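Local coordinates for protein Phenylalanine/tyrosine ammonia-lyase (Rhodosporidium toruloides, PDB 1Y2M) that catalyses the non-oxidative deamination of L-phenylalanine and L-tyrosine to trans-cinnamate and p-coumarate, releasing ammonium, as a homotetramer of the PAL/histidase family, at residues V236-G239 / K240-L244; S696-Y699 / E700-S704. All coordinates share one frame; numbering follows the deposited sequence.

Contact 1 of 2, residues V236-G239 / K240-L244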
loop_
_atom_site.group_PDB
_atom_site.type_symbol
_atom_site.label_atom_id
_atom_site.label_comp_id
_atom_site.label_asym_id
_atom_site.label_seq_id
_atom_site.Cartn_x
_atom_site.Cartn_y
_atom_site.Cartn_z
ATOM N N VAL B 236 -1.579 41.040 -0.128
ATOM C CA VAL B 236 -2.251 41.822 0.912
ATOM C C VAL B 236 -2.196 43.300 0.542
ATOM O O VAL B 236 -1.136 43.843 0.258
ATOM C CB VAL B 236 -1.579 41.606 2.286
ATOM C CG1 VAL B 236 -2.212 42.531 3.360
ATOM C CG2 VAL B 236 -1.636 40.152 2.684
ATOM N N HIS B 237 -3.362 43.932 0.464
ATOM C CA HIS B 237 -3.486 45.307 0.069
ATOM C C HIS B 237 -4.554 45.932 0.945
ATOM O O HIS B 237 -5.608 45.327 1.141
ATOM C CB HIS B 237 -3.912 45.359 -1.388
ATOM C CG HIS B 237 -4.057 46.735 -1.926
ATOM N ND1 HIS B 237 -5.278 47.278 -2.254
ATOM C CD2 HIS B 237 -3.140 47.703 -2.137
ATOM C CE1 HIS B 237 -5.097 48.515 -2.681
ATOM N NE2 HIS B 237 -3.809 48.790 -2.632
ATOM N N GLU B 238 -4.263 47.110 1.474
ATOM C CA GLU B 238 -5.213 47.842 2.334
ATOM C C GLU B 238 -5.739 46.911 3.432
ATOM O O GLU B 238 -6.933 46.788 3.705
ATOM C CB GLU B 238 -6.313 48.479 1.496
ATOM C CG GLU B 238 -5.791 49.666 0.790
ATOM C CD GLU B 238 -6.801 50.404 -0.033
ATOM O OE1 GLU B 238 -7.931 49.924 -0.248
ATOM O OE2 GLU B 238 -6.426 51.494 -0.446
ATOM N N GLY B 239 -4.828 46.177 4.033
ATOM C CA GLY B 239 -5.145 45.389 5.197
ATOM C C GLY B 239 -5.892 44.111 4.934
ATOM O O GLY B 239 -6.276 43.429 5.900
ATOM N N LYS B 240 -6.097 43.767 3.653
ATOM C CA LYS B 240 -6.939 42.621 3.269
ATOM C C LYS B 240 -6.194 41.734 2.303
ATOM O O LYS B 240 -5.528 42.235 1.410
ATOM C CB LYS B 240 -8.194 43.079 2.519
ATOM C CG LYS B 240 -9.206 43.810 3.403
ATOM C CD LYS B 240 -10.320 44.471 2.589
ATOM C CE LYS B 240 -9.848 45.770 1.855
ATOM N NZ LYS B 240 -9.391 46.930 2.721
ATOM N N GLU B 241 -6.359 40.424 2.457
ATOM C CA GLU B 241 -5.939 39.512 1.423
ATOM C C GLU B 241 -6.855 39.706 0.225
ATOM O O GLU B 241 -8.084 39.656 0.356
ATOM C CB GLU B 241 -6.056 38.058 1.872
ATOM C CG GLU B 241 -5.056 37.619 2.941
ATOM C CD GLU B 241 -5.237 36.188 3.298
ATOM O OE1 GLU B 241 -4.730 35.279 2.564
ATOM O OE2 GLU B 241 -6.003 35.943 4.269
ATOM N N LYS B 242 -6.267 39.811 -0.961
ATOM C CA LYS B 242 -7.008 39.939 -2.199
ATOM C C LYS B 242 -6.428 38.984 -3.235
ATOM O O LYS B 242 -5.230 38.688 -3.196
ATOM C CB LYS B 242 -6.895 41.355 -2.742
ATOM C CG LYS B 242 -7.355 42.380 -1.767
ATOM C CD LYS B 242 -7.464 43.727 -2.397
ATOM C CE LYS B 242 -7.941 44.716 -1.371
ATOM N NZ LYS B 242 -8.086 46.083 -1.979
ATOM N N ILE B 243 -7.282 38.518 -4.135
ATOM C CA ILE B 243 -6.849 37.812 -5.336
ATOM C C ILE B 243 -7.195 38.665 -6.524
ATOM O O ILE B 243 -8.346 38.978 -6.756
ATOM C CB ILE B 243 -7.468 36.398 -5.474
ATOM C CG1 ILE B 243 -6.972 35.493 -4.327
ATOM C CG2 ILE B 243 -7.026 35.723 -6.805
ATOM C CD1 ILE B 243 -7.754 34.183 -4.162
ATOM N N LEU B 244 -6.174 39.077 -7.266
ATOM C CA LEU B 244 -6.290 39.976 -8.376
ATOM C C LEU B 244 -5.661 39.381 -9.647
ATOM O O LEU B 244 -4.855 38.444 -9.598
ATOM C CB LEU B 244 -5.517 41.258 -8.040
ATOM C CG LEU B 244 -5.819 42.002 -6.758
ATOM C CD1 LEU B 244 -4.855 43.139 -6.567
ATOM C CD2 LEU B 244 -7.255 42.509 -6.773
#
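Lys242 reaches back along its hairpin to the ring of His237. From CB its chain runs fully extended: CD lies 4.0 Å from His237 CB, CE passes the ring edge and comes 3.5 Å from His237 O, and NZ ends 3.1 Å from His237 ND1, giving it a hydrogen bond from a point only 3° out of the ring plane. His237 CG stands anti to its backbone N (chi1 -179°), and the turn at chi2 (-111°) brings ND1 round to this ammonium, while Glu238 CG lies over one face near the rim. Because the ammonium is the donor, ND1 must accept, which probably leaves any ring proton on NE2. Shortening Lys242 to an alanine would probably cost ND1 its ammonium donor and leave the imidazole freer to turn. Lys240 instead curls at chi3 and chi4, bringing NZ back to hydrogen-bond Glu238 O at 2.7 Å. The Glu238 carboxylate lies near both ammonium groups, beyond salt-bridge range. His237 and Lys240 form a hydrogen-bonded antiparallel pair, with His237 N to Lys240 O at 2.9 Å. Val236 and Glu241 follow as a non-hydrogen-bonded pair, the Glu241 carboxylate taking His234 of its own chain through OE1 and Leu152 N of the second subunit through OE2. Glu238 and Gly239, both at positive phi, form the two-residue loop of a type I' beta hairpin joining strands 232-237 and 240-245.

Contact 2 of 2, residues S696-Y699 / E700-S704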
loop_
_atom_site.group_PDB
_atom_site.type_symbol
_atom_site.label_atom_id
_atom_site.label_comp_id
_atom_site.label_asym_id
_atom_site.label_seq_id
_atom_site.Cartn_x
_atom_site.Cartn_y
_atom_site.Cartn_z
ATOM N N SER B 696 -5.407 21.601 21.053
ATOM C CA SER B 696 -5.302 22.505 19.908
ATOM C C SER B 696 -4.231 23.572 20.070
ATOM O O SER B 696 -3.533 23.904 19.101
ATOM C CB SER B 696 -6.652 23.094 19.570
ATOM O OG SER B 696 -7.572 22.044 19.233
ATOM N N LYS B 697 -4.129 24.150 21.252
ATOM C CA LYS B 697 -3.114 25.156 21.511
ATOM C C LYS B 697 -1.712 24.589 21.379
ATOM O O LYS B 697 -0.821 25.285 20.874
ATOM C CB LYS B 697 -3.315 25.746 22.904
ATOM C CG LYS B 697 -4.513 26.643 22.951
ATOM C CD LYS B 697 -4.747 27.278 24.291
ATOM C CE LYS B 697 -5.878 28.343 24.162
ATOM N NZ LYS B 697 -5.725 29.205 22.948
ATOM N N ILE B 698 -1.514 23.330 21.768
ATOM C CA ILE B 698 -0.209 22.668 21.624
ATOM C C ILE B 698 0.089 22.448 20.137
ATOM O O ILE B 698 1.176 22.752 19.630
ATOM C CB ILE B 698 -0.129 21.389 22.442
ATOM C CG1 ILE B 698 -0.414 21.700 23.934
ATOM C CG2 ILE B 698 1.228 20.746 22.272
ATOM C CD1 ILE B 698 -0.364 20.522 24.872
ATOM N N TYR B 699 -0.871 21.818 19.476
ATOM C CA TYR B 699 -0.812 21.599 18.001
ATOM C C TYR B 699 -0.457 22.913 17.276
ATOM O O TYR B 699 0.385 22.926 16.411
ATOM C CB TYR B 699 -2.129 21.053 17.502
ATOM C CG TYR B 699 -2.335 21.024 15.991
ATOM C CD1 TYR B 699 -1.840 20.003 15.187
ATOM C CD2 TYR B 699 -3.058 22.041 15.383
ATOM C CE1 TYR B 699 -2.094 19.983 13.811
ATOM C CE2 TYR B 699 -3.280 22.015 14.019
ATOM C CZ TYR B 699 -2.792 21.024 13.240
ATOM O OH TYR B 699 -3.086 21.072 11.892
ATOM N N GLU B 700 -1.122 24.006 17.625
ATOM C CA GLU B 700 -0.879 25.274 16.926
ATOM C C GLU B 700 0.549 25.759 17.127
ATOM O O GLU B 700 1.172 26.278 16.193
ATOM C CB GLU B 700 -1.909 26.318 17.333
ATOM C CG GLU B 700 -3.295 25.984 16.766
ATOM C CD GLU B 700 -4.424 26.929 17.170
ATOM O OE1 GLU B 700 -4.293 27.635 18.190
ATOM O OE2 GLU B 700 -5.459 26.982 16.447
ATOM N N ALA B 701 1.081 25.557 18.333
ATOM C CA ALA B 701 2.481 25.861 18.631
ATOM C C ALA B 701 3.492 24.985 17.904
ATOM O O ALA B 701 4.612 25.419 17.630
ATOM C CB ALA B 701 2.717 25.813 20.136
ATOM N N ILE B 702 3.105 23.759 17.576
ATOM C CA ILE B 702 3.922 22.884 16.738
ATOM C C ILE B 702 3.869 23.415 15.296
ATOM O O ILE B 702 4.883 23.674 14.668
ATOM C CB ILE B 702 3.478 21.405 16.829
ATOM C CG1 ILE B 702 3.734 20.883 18.256
ATOM C CG2 ILE B 702 4.228 20.570 15.818
ATOM C CD1 ILE B 702 3.060 19.560 18.533
ATOM N N LYS B 703 2.670 23.602 14.777
ATOM C CA LYS B 703 2.521 23.960 13.357
ATOM C C LYS B 703 3.147 25.306 13.002
ATOM O O LYS B 703 3.735 25.460 11.912
ATOM C CB LYS B 703 1.047 23.911 12.946
ATOM C CG LYS B 703 0.360 22.588 12.990
ATOM C CD LYS B 703 1.007 21.481 12.118
ATOM C CE LYS B 703 0.981 21.747 10.615
ATOM N NZ LYS B 703 -0.373 21.920 10.083
ATOM N N SER B 704 3.078 26.238 13.931
ATOM C CA SER B 704 3.628 27.582 13.748
ATOM C C SER B 704 5.145 27.586 13.896
ATOM O O SER B 704 5.775 28.575 13.534
ATOM C CB SER B 704 3.064 28.565 14.775
ATOM O OG SER B 704 3.603 28.280 16.073
#
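Glu700 meets the preceding turn first: its N donates to Ser696 O at 2.8 Å, and its CG rests 3.1 Å from the same Ser696 O. Beyond CG the chain runs on extended, crossing the Tyr699 side chain at about a right angle, to a carboxylate whose OE1 bonds Ser145 of the second subunit. Ala701 continues the helical ladder with a longer bond to Lys697 O, its CB lying against Ile698 O. At Ile702 the N bonds Ile698 O in the carbonyl plane and adds a weak bond to Tyr699 O; Ile702 CD1 comes 4.3 Å from Ile698 CG2, and Ile702 also packs on Leu289 and Leu292 of helix 273-303. Lys703 carries the main side-chain contact. Its N gives a straight bond to Tyr699 O (2.9 Å, 168° at the hydrogen), and its CG sits over one face of the Tyr699 ring, toward the rim and 3.7 Å from the centroid, as a CH-pi contact. Bends at chi2, chi3 and chi4, all near -60°, curl the chain across the ring, CD coming 3.8 Å from Tyr699 CE1, until NZ stands near Tyr699 OH. Ser704 closes the run with its N bonded to Glu700 O. Asp518 on helix 506-560 salt-bridges Lys703 NZ and hydrogen-bonds Tyr699 OH, and Asn158 of the second subunit also bonds that hydroxyl. While CG keeps to the ring face, the ammonium and the phenol OH thus converge on Asp518 OD1, and the lysine probably offsets the charge of that carboxylate.

Contact 1 and contact 2 are separate local features, each within one continuous run, and follow one another in series along the chain. Their centres lie about 26 Å apart and their nearest atoms about 15 Å apart, so they do not touch. The 236-244 hairpin sits at the surface, its centre about 31 Å from that of the chain, whereas the 696-704 helix segment is partly buried, about 10 Å from that centre. Both lie away from the annotated catalytic and cinnamate-binding residues. What they share is the second subunit: Leu152 there meets contact 1, and Leu143, Ser145 and Asn158 meet contact 2, all of them within 143-158 in sequence.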